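Local atomic coordinates of acyl-CoA thioesterase II TesB2 (Mycobacterium marinum, PDB entry 3U0A), a protein that probably hydrolyses fatty acyl-CoA thioesters, releasing the free fatty acid and coenzyme A. Residues Q44-V47 with S48-T52; E14-E17 with V18-R22; F231-D234 with E235-Y239. All blocks are in the same frame, centred on the assembly; numbering follows the deposited sequence.

Contact 1 and contact 2 belong to one neighbourhood, their centres 10 Å apart. The hairpin 14-22 lies against the end of helix 34-51, where Ser48 OG reaches Tyr21 CB at 3.4 Å and Arg51 CB comes within 3.5 Å of Tyr21 OH. The sodium ion bound at Val50 lies about 9 Å from the Tyr21 side chain. Contact 3 belongs to the second HotDog domain of the chain and touches neither of the other two: its centre is 22 Å from that of contact 1, with nearest atoms about 10 Å apart, and its nearest atoms are about 22 Å from those of contact 2. A glycerol, probably from the crystallisation liquor, lies about 4 Å from the Arg232 side chain.

Contact 1 (Q44-V47 with S48-T52); sequences QSLV and SAVRT. With NA (sodium ion), chain G.
Residues 44-50 lie in the last turns of helix 34-51, and four successive i to i+4 backbone bonds join Gln44-Val47 to Ser48-Arg51. Ser48 N to Gln44 O is 2.9 Å and nearly straight at 162°, whereas Ala49 N to Ser45 O is stretched to 3.3 Å. Val50 N to Leu46 O returns to 2.9 Å. The last of the four, Arg51 N to Val47 O at 3.1 Å, bends to 137°. Thr52 lies in the following loop and turns its hydroxyl back: OG1 donates to Ala49 O at 2.8 Å, and Thr52 N also reaches that carbonyl, which is gripped twice.

Among the side chains, Leu46 and Val50 lie one turn apart and cross obliquely, with Leu46 CD1 4.2 Å from Val50 CG2. Val50 CG1 is anti to the backbone N (chi1 170°), which leaves CG2 beside that N and 3.2 Å from Leu46 O. Leu46 continues onto Met106 and Val50 onto Phe110, both on strand 101-111. On another flank Arg51 NH2 donates to Leu13 O, tying the helix end to the segment before the first hairpin.

With its amide spent on Leu46, Val50 offers its carbonyl to the sodium ion, Val50 O lying 2.8 Å from the metal; water 1 and Val53 O are further ligands. A cation bound here is probably favourable, because the carbonyls of the last turn point past the C-terminal end of the helix. Side chains of 44-52 touch strands 76-85, 89-98 and 101-111: a long helix wrapped by a curved antiparallel sheet, as in the HotDog fold.

Contact 2 (E14-E17 with V18-R22); sequences EQLE and VNIYR. With SO4 (sulfate ion), chain D.
Glu14 and Arg22 face each other with both first torsions extended: CG stands opposite the backbone N in Glu14 (chi1 -174°) and in Arg22 (chi1 175°), which runs the two chains side by side in the same direction. Beyond CG the glutamate stays straight, while the arginine bends at chi3 and brings its guanidinium edge to one carboxylate oxygen. Glu14 OE1 takes both bonds of the salt bridge, from Arg22 NH1 at 3.0 Å and from Arg22 NE at 3.2 Å. The two planar groups are turned 43° apart, so the pairing is not coplanar. Leu16 CD2 lies over one guanidinium face, 4.0 Å above its plane and offset toward the rim.

The backbone evidence is that of a beta hairpin with a classic bulge. Glu14 and Arg22 exchange two main-chain bonds, but further along Leu16 and Glu17 both face Ile20: Leu16 N donates to Ile20 O at 3.0 Å, and Glu17 N makes a weak bond to the same oxygen at 3.3 Å. A type II turn from Glu17 to Ile20 closes the loop, sealed by Ile20 N to Glu17 O at 3.1 Å. Asn19 takes the positive phi that this turn needs, and its OD1 accepts from Arg82 NE.

On the sheet face of Gln15 and Tyr21, Gln15 runs alongside the phenol ring, with Gln15 CB 3.7 Å from Tyr21 CE1. Its amide is nearly parallel to the ring. Gln15 NE2 reaches sulfate O3 at 2.8 Å, a weak bond; the sulfate, probably from the crystallisation liquor, also accepts from Arg82 NH2.

Contact 3 (F231-D234 with E235-Y239); sequences FRAD and EWLLY
Arg232 and Glu235 are the ends of a type I beta turn whose corners are Ala233 and Asp234; it leads into strand 237-247, within the second HotDog domain of the chain. Glu235 N donates to Arg232 O at 3.2 Å, and the donor stands well above the carbonyl plane, 59° out of it, so this closing bond does not use a lone pair.

The arginine side chain can be followed outward from the start of the turn. Its CB lies 4.3 Å from Glu235 CB. Further out the chain bends at chi3 (64°) and is turned further at chi4 (93°), bringing the guanidinium back to Asp234, two residues along the same turn. Arg232 NE donates to Asp234 OD1 at 2.9 Å, tilted from the guanidinium plane but on the syn lone pair of the oxygen. Arg232 NH2 meets Asp234 OD2 at 2.6 Å, a straight bond lying in the guanidinium plane, and the two bonds together make a side-on, two-pronged salt bridge that fixes the rotation of both groups. At the tip, NH1 pairs with Asp184 and NH2 also donates to Leu182 O. Leu182 N in turn donates to Asp234 OD2, so arginine and aspartate are both tied to the segment just ahead of helix 186-200.

Where the strand starts, Leu237 turns back on the residues that precede it. Its side chain crosses that of Phe231 at about a right angle, and its two methyls divide the work between them. Leu237 CD1 packs on Ala233 CA at 4.1 Å, while Leu237 CD2 approaches the phenyl ring obliquely, 4.1 Å from Phe231 CD2.

Contact 1 (Q44-V47 with S48-T52)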
# COMPACT_ATOMS: atom_id res chain seq x y z
N GLN A 44 -1.45 18.16 -0.05
CA GLN A 44 -1.40 19.14 -1.11
C GLN A 44 -0.93 18.49 -2.40
O GLN A 44 -1.47 18.81 -3.46
CB GLN A 44 -0.55 20.36 -0.73
CG GLN A 44 -1.26 21.29 0.27
CD GLN A 44 -0.77 22.76 0.23
OE1 GLN A 44 0.41 23.07 0.52
NE2 GLN A 44 -1.67 23.66 -0.12
N SER A 45 -0.00 17.55 -2.33
CA SER A 45 0.38 16.78 -3.50
C SER A 45 -0.84 16.11 -4.14
O SER A 45 -0.96 16.10 -5.35
CB SER A 45 1.43 15.73 -3.15
OG SER A 45 2.54 16.30 -2.53
N LEU A 46 -1.74 15.55 -3.34
CA LEU A 46 -2.96 14.93 -3.89
C LEU A 46 -3.91 15.96 -4.50
O LEU A 46 -4.46 15.74 -5.59
CB LEU A 46 -3.72 14.11 -2.83
CG LEU A 46 -5.07 13.54 -3.27
CD1 LEU A 46 -4.95 12.50 -4.35
CD2 LEU A 46 -5.81 12.94 -2.10
N VAL A 47 -4.07 17.08 -3.80
CA VAL A 47 -4.97 18.12 -4.26
C VAL A 47 -4.51 18.60 -5.63
O VAL A 47 -5.32 18.85 -6.50
CB VAL A 47 -5.05 19.28 -3.27
CG1 VAL A 47 -5.82 20.47 -3.86
CG2 VAL A 47 -5.69 18.79 -2.00
N SER A 48 -3.20 18.69 -5.81
CA SER A 48 -2.61 19.02 -7.12
C SER A 48 -2.96 18.02 -8.22
O SER A 48 -3.15 18.39 -9.38
CB SER A 48 -1.09 19.04 -6.99
OG SER A 48 -0.67 20.32 -6.58
N ALA A 49 -2.94 16.75 -7.85
CA ALA A 49 -3.32 15.71 -8.75
C ALA A 49 -4.80 15.92 -9.16
O ALA A 49 -5.11 15.86 -10.33
CB ALA A 49 -3.10 14.35 -8.08
N VAL A 50 -5.65 16.21 -8.17
CA VAL A 50 -7.08 16.29 -8.33
C VAL A 50 -7.50 17.45 -9.29
O VAL A 50 -8.50 17.36 -10.04
CB VAL A 50 -7.75 16.43 -6.95
CG1 VAL A 50 -9.23 16.77 -7.06
CG2 VAL A 50 -7.57 15.16 -6.17
N ARG A 51 -6.70 18.51 -9.31
CA ARG A 51 -7.01 19.68 -10.15
C ARG A 51 -6.78 19.47 -11.64
O ARG A 51 -7.31 20.21 -12.47
CB ARG A 51 -6.28 20.90 -9.61
CG ARG A 51 -7.04 21.38 -8.39
CD ARG A 51 -6.61 22.69 -7.81
NE ARG A 51 -6.53 23.80 -8.76
CZ ARG A 51 -6.26 25.05 -8.39
NH1 ARG A 51 -6.21 26.04 -9.31
NH2 ARG A 51 -6.07 25.32 -7.08
N THR A 52 -6.01 18.43 -11.97
CA THR A 52 -5.68 18.05 -13.34
C THR A 52 -6.55 16.90 -13.82
O THR A 52 -6.37 16.41 -14.93
CB THR A 52 -4.20 17.60 -13.47
OG1 THR A 52 -4.02 16.31 -12.87
CG2 THR A 52 -3.28 18.59 -12.80
NA NA G . -10.99 16.14 -10.17
O HOH W 1 -11.42 14.15 -8.87

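Contact 2 (E14-E17 with V18-R22)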
# COMPACT_ATOMS: atom_id res chain seq x y z
N GLU A 14 -2.08 27.78 -5.24
CA GLU A 14 -1.92 28.70 -6.35
C GLU A 14 -1.53 27.92 -7.60
O GLU A 14 -0.63 27.10 -7.56
CB GLU A 14 -0.80 29.71 -6.04
CG GLU A 14 -0.63 30.82 -7.08
CD GLU A 14 0.66 31.65 -6.92
OE1 GLU A 14 1.51 31.32 -6.04
OE2 GLU A 14 0.83 32.63 -7.68
N GLN A 15 -2.14 28.17 -8.74
CA GLN A 15 -1.67 27.49 -9.94
C GLN A 15 -0.72 28.36 -10.72
O GLN A 15 -1.09 29.40 -11.19
CB GLN A 15 -2.82 27.10 -10.84
CG GLN A 15 -2.41 26.59 -12.21
CD GLN A 15 -3.64 26.22 -13.00
OE1 GLN A 15 -4.72 26.65 -12.66
NE2 GLN A 15 -3.49 25.41 -14.03
N LEU A 16 0.49 27.88 -10.88
CA LEU A 16 1.53 28.59 -11.54
C LEU A 16 1.51 28.38 -13.04
O LEU A 16 1.96 29.26 -13.77
CB LEU A 16 2.87 28.12 -11.01
CG LEU A 16 3.16 28.33 -9.54
CD1 LEU A 16 4.53 27.79 -9.27
CD2 LEU A 16 3.09 29.82 -9.21
N GLU A 17 1.04 27.23 -13.51
CA GLU A 17 0.95 26.93 -14.96
C GLU A 17 0.23 25.62 -15.07
O GLU A 17 -0.02 24.99 -14.07
CB GLU A 17 2.35 26.77 -15.57
CG GLU A 17 2.64 27.63 -16.77
CD GLU A 17 1.74 27.34 -17.98
OE1 GLU A 17 1.27 28.32 -18.57
OE2 GLU A 17 1.50 26.15 -18.34
N VAL A 18 -0.09 25.17 -16.26
CA VAL A 18 -0.67 23.82 -16.39
C VAL A 18 0.26 22.78 -15.70
O VAL A 18 1.49 22.77 -15.92
CB VAL A 18 -0.93 23.43 -17.86
CG1 VAL A 18 -1.42 22.00 -17.96
CG2 VAL A 18 -1.93 24.39 -18.51
N ASN A 19 -0.32 21.95 -14.83
CA ASN A 19 0.43 20.90 -14.16
C ASN A 19 1.50 21.38 -13.18
O ASN A 19 2.33 20.58 -12.80
CB ASN A 19 1.07 19.92 -15.16
CG ASN A 19 0.05 19.19 -16.03
OD1 ASN A 19 -1.05 18.89 -15.60
ND2 ASN A 19 0.43 18.90 -17.24
N ILE A 20 1.51 22.66 -12.80
CA ILE A 20 2.45 23.20 -11.78
C ILE A 20 1.61 23.99 -10.79
O ILE A 20 0.92 24.90 -11.17
CB ILE A 20 3.55 24.12 -12.39
CG1 ILE A 20 4.22 23.47 -13.62
CG2 ILE A 20 4.57 24.53 -11.31
CD1 ILE A 20 5.45 24.18 -14.19
N TYR A 21 1.70 23.64 -9.52
CA TYR A 21 0.93 24.29 -8.44
C TYR A 21 1.90 24.64 -7.30
O TYR A 21 3.01 24.14 -7.24
CB TYR A 21 -0.18 23.34 -7.96
CG TYR A 21 -1.24 23.02 -9.03
CD1 TYR A 21 -2.40 23.75 -9.13
CD2 TYR A 21 -1.05 21.99 -9.92
CE1 TYR A 21 -3.35 23.47 -10.08
CE2 TYR A 21 -1.99 21.70 -10.89
CZ TYR A 21 -3.15 22.43 -10.98
OH TYR A 21 -4.08 22.15 -11.95
N ARG A 22 1.49 25.54 -6.42
CA ARG A 22 2.34 25.96 -5.32
C ARG A 22 1.50 26.06 -4.09
O ARG A 22 0.42 26.66 -4.13
CB ARG A 22 3.01 27.31 -5.58
CG ARG A 22 3.82 27.80 -4.39
CD ARG A 22 4.88 28.83 -4.73
NE ARG A 22 4.31 30.10 -5.14
CZ ARG A 22 5.00 31.07 -5.72
NH1 ARG A 22 4.39 32.18 -6.08
NH2 ARG A 22 6.28 30.93 -5.96
S SO4 D . -5.61 23.02 -16.67
O1 SO4 D . -5.18 22.10 -17.79
O2 SO4 D . -6.34 22.24 -15.63
O3 SO4 D . -4.41 23.63 -16.02
O4 SO4 D . -6.43 24.17 -17.24
O HOH W 2 -6.50 23.83 -12.35
O HOH W 3 2.87 23.71 -17.84

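Contact 3 (F231-D234 with E235-Y239)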
# COMPACT_ATOMS: atom_id res chain seq x y z
N PHE A 231 -17.95 9.16 3.06
CA PHE A 231 -18.07 9.35 4.51
C PHE A 231 -18.07 10.86 4.79
O PHE A 231 -18.00 11.67 3.88
CB PHE A 231 -16.87 8.69 5.21
CG PHE A 231 -15.54 9.29 4.82
CD1 PHE A 231 -14.86 8.83 3.70
CD2 PHE A 231 -15.00 10.34 5.55
CE1 PHE A 231 -13.65 9.40 3.33
CE2 PHE A 231 -13.81 10.92 5.19
CZ PHE A 231 -13.13 10.45 4.07
N ARG A 232 -18.12 11.22 6.07
CA ARG A 232 -17.93 12.59 6.48
C ARG A 232 -16.96 12.69 7.66
O ARG A 232 -17.16 12.06 8.69
CB ARG A 232 -19.27 13.17 6.87
CG ARG A 232 -20.16 13.53 5.68
CD ARG A 232 -21.24 14.55 6.04
NE ARG A 232 -20.66 15.84 6.44
CZ ARG A 232 -20.43 16.88 5.63
NH1 ARG A 232 -20.73 16.82 4.34
NH2 ARG A 232 -19.90 17.99 6.14
N ALA A 233 -15.91 13.50 7.51
CA ALA A 233 -14.92 13.68 8.57
C ALA A 233 -15.34 14.59 9.71
O ALA A 233 -14.60 14.71 10.64
CB ALA A 233 -13.65 14.19 7.98
N ASP A 234 -16.49 15.27 9.61
CA ASP A 234 -17.09 15.93 10.76
C ASP A 234 -18.12 15.04 11.52
O ASP A 234 -18.86 15.52 12.40
CB ASP A 234 -17.75 17.27 10.36
CG ASP A 234 -18.64 17.15 9.13
OD1 ASP A 234 -18.83 16.03 8.62
OD2 ASP A 234 -19.12 18.20 8.65
N GLU A 235 -18.14 13.75 11.19
CA GLU A 235 -18.90 12.73 11.93
C GLU A 235 -17.92 11.68 12.42
O GLU A 235 -16.82 11.58 11.91
CB GLU A 235 -19.97 12.10 11.02
CG GLU A 235 -21.21 12.98 10.85
CD GLU A 235 -22.32 12.35 9.98
OE1 GLU A 235 -22.16 11.18 9.47
OE2 GLU A 235 -23.38 13.04 9.85
N TRP A 236 -18.32 10.90 13.42
CA TRP A 236 -17.39 9.93 13.99
C TRP A 236 -16.89 8.91 12.98
O TRP A 236 -17.68 8.29 12.24
CB TRP A 236 -18.01 9.22 15.19
CG TRP A 236 -18.10 10.08 16.43
CD1 TRP A 236 -19.24 10.55 17.05
CD2 TRP A 236 -16.99 10.57 17.26
NE1 TRP A 236 -18.92 11.28 18.15
CE2 TRP A 236 -17.60 11.34 18.34
CE3 TRP A 236 -15.60 10.46 17.21
CZ2 TRP A 236 -16.84 11.98 19.31
CZ3 TRP A 236 -14.84 11.11 18.19
CH2 TRP A 236 -15.46 11.86 19.23
N LEU A 237 -15.56 8.79 12.93
CA LEU A 237 -14.85 7.72 12.23
C LEU A 237 -14.07 6.88 13.26
O LEU A 237 -13.41 7.42 14.15
CB LEU A 237 -13.86 8.30 11.22
CG LEU A 237 -14.44 9.22 10.17
CD1 LEU A 237 -13.33 9.98 9.48
CD2 LEU A 237 -15.33 8.45 9.18
N LEU A 238 -14.17 5.56 13.15
CA LEU A 238 -13.34 4.67 13.94
C LEU A 238 -12.16 4.16 13.13
O LEU A 238 -12.32 3.57 12.05
CB LEU A 238 -14.12 3.48 14.44
CG LEU A 238 -13.33 2.31 15.07
CD1 LEU A 238 -12.82 2.67 16.46
CD2 LEU A 238 -14.24 1.10 15.15
N TYR A 239 -10.98 4.40 13.67
CA TYR A 239 -9.78 3.93 13.08
C TYR A 239 -9.34 2.67 13.78
O TYR A 239 -8.85 2.71 14.89
CB TYR A 239 -8.68 4.94 13.22
CG TYR A 239 -7.70 4.88 12.09
CD1 TYR A 239 -7.67 3.81 11.18
CD2 TYR A 239 -6.79 5.90 11.92
CE1 TYR A 239 -6.75 3.80 10.12
CE2 TYR A 239 -5.87 5.89 10.87
CZ TYR A 239 -5.85 4.87 9.96
OH TYR A 239 -4.93 4.99 8.94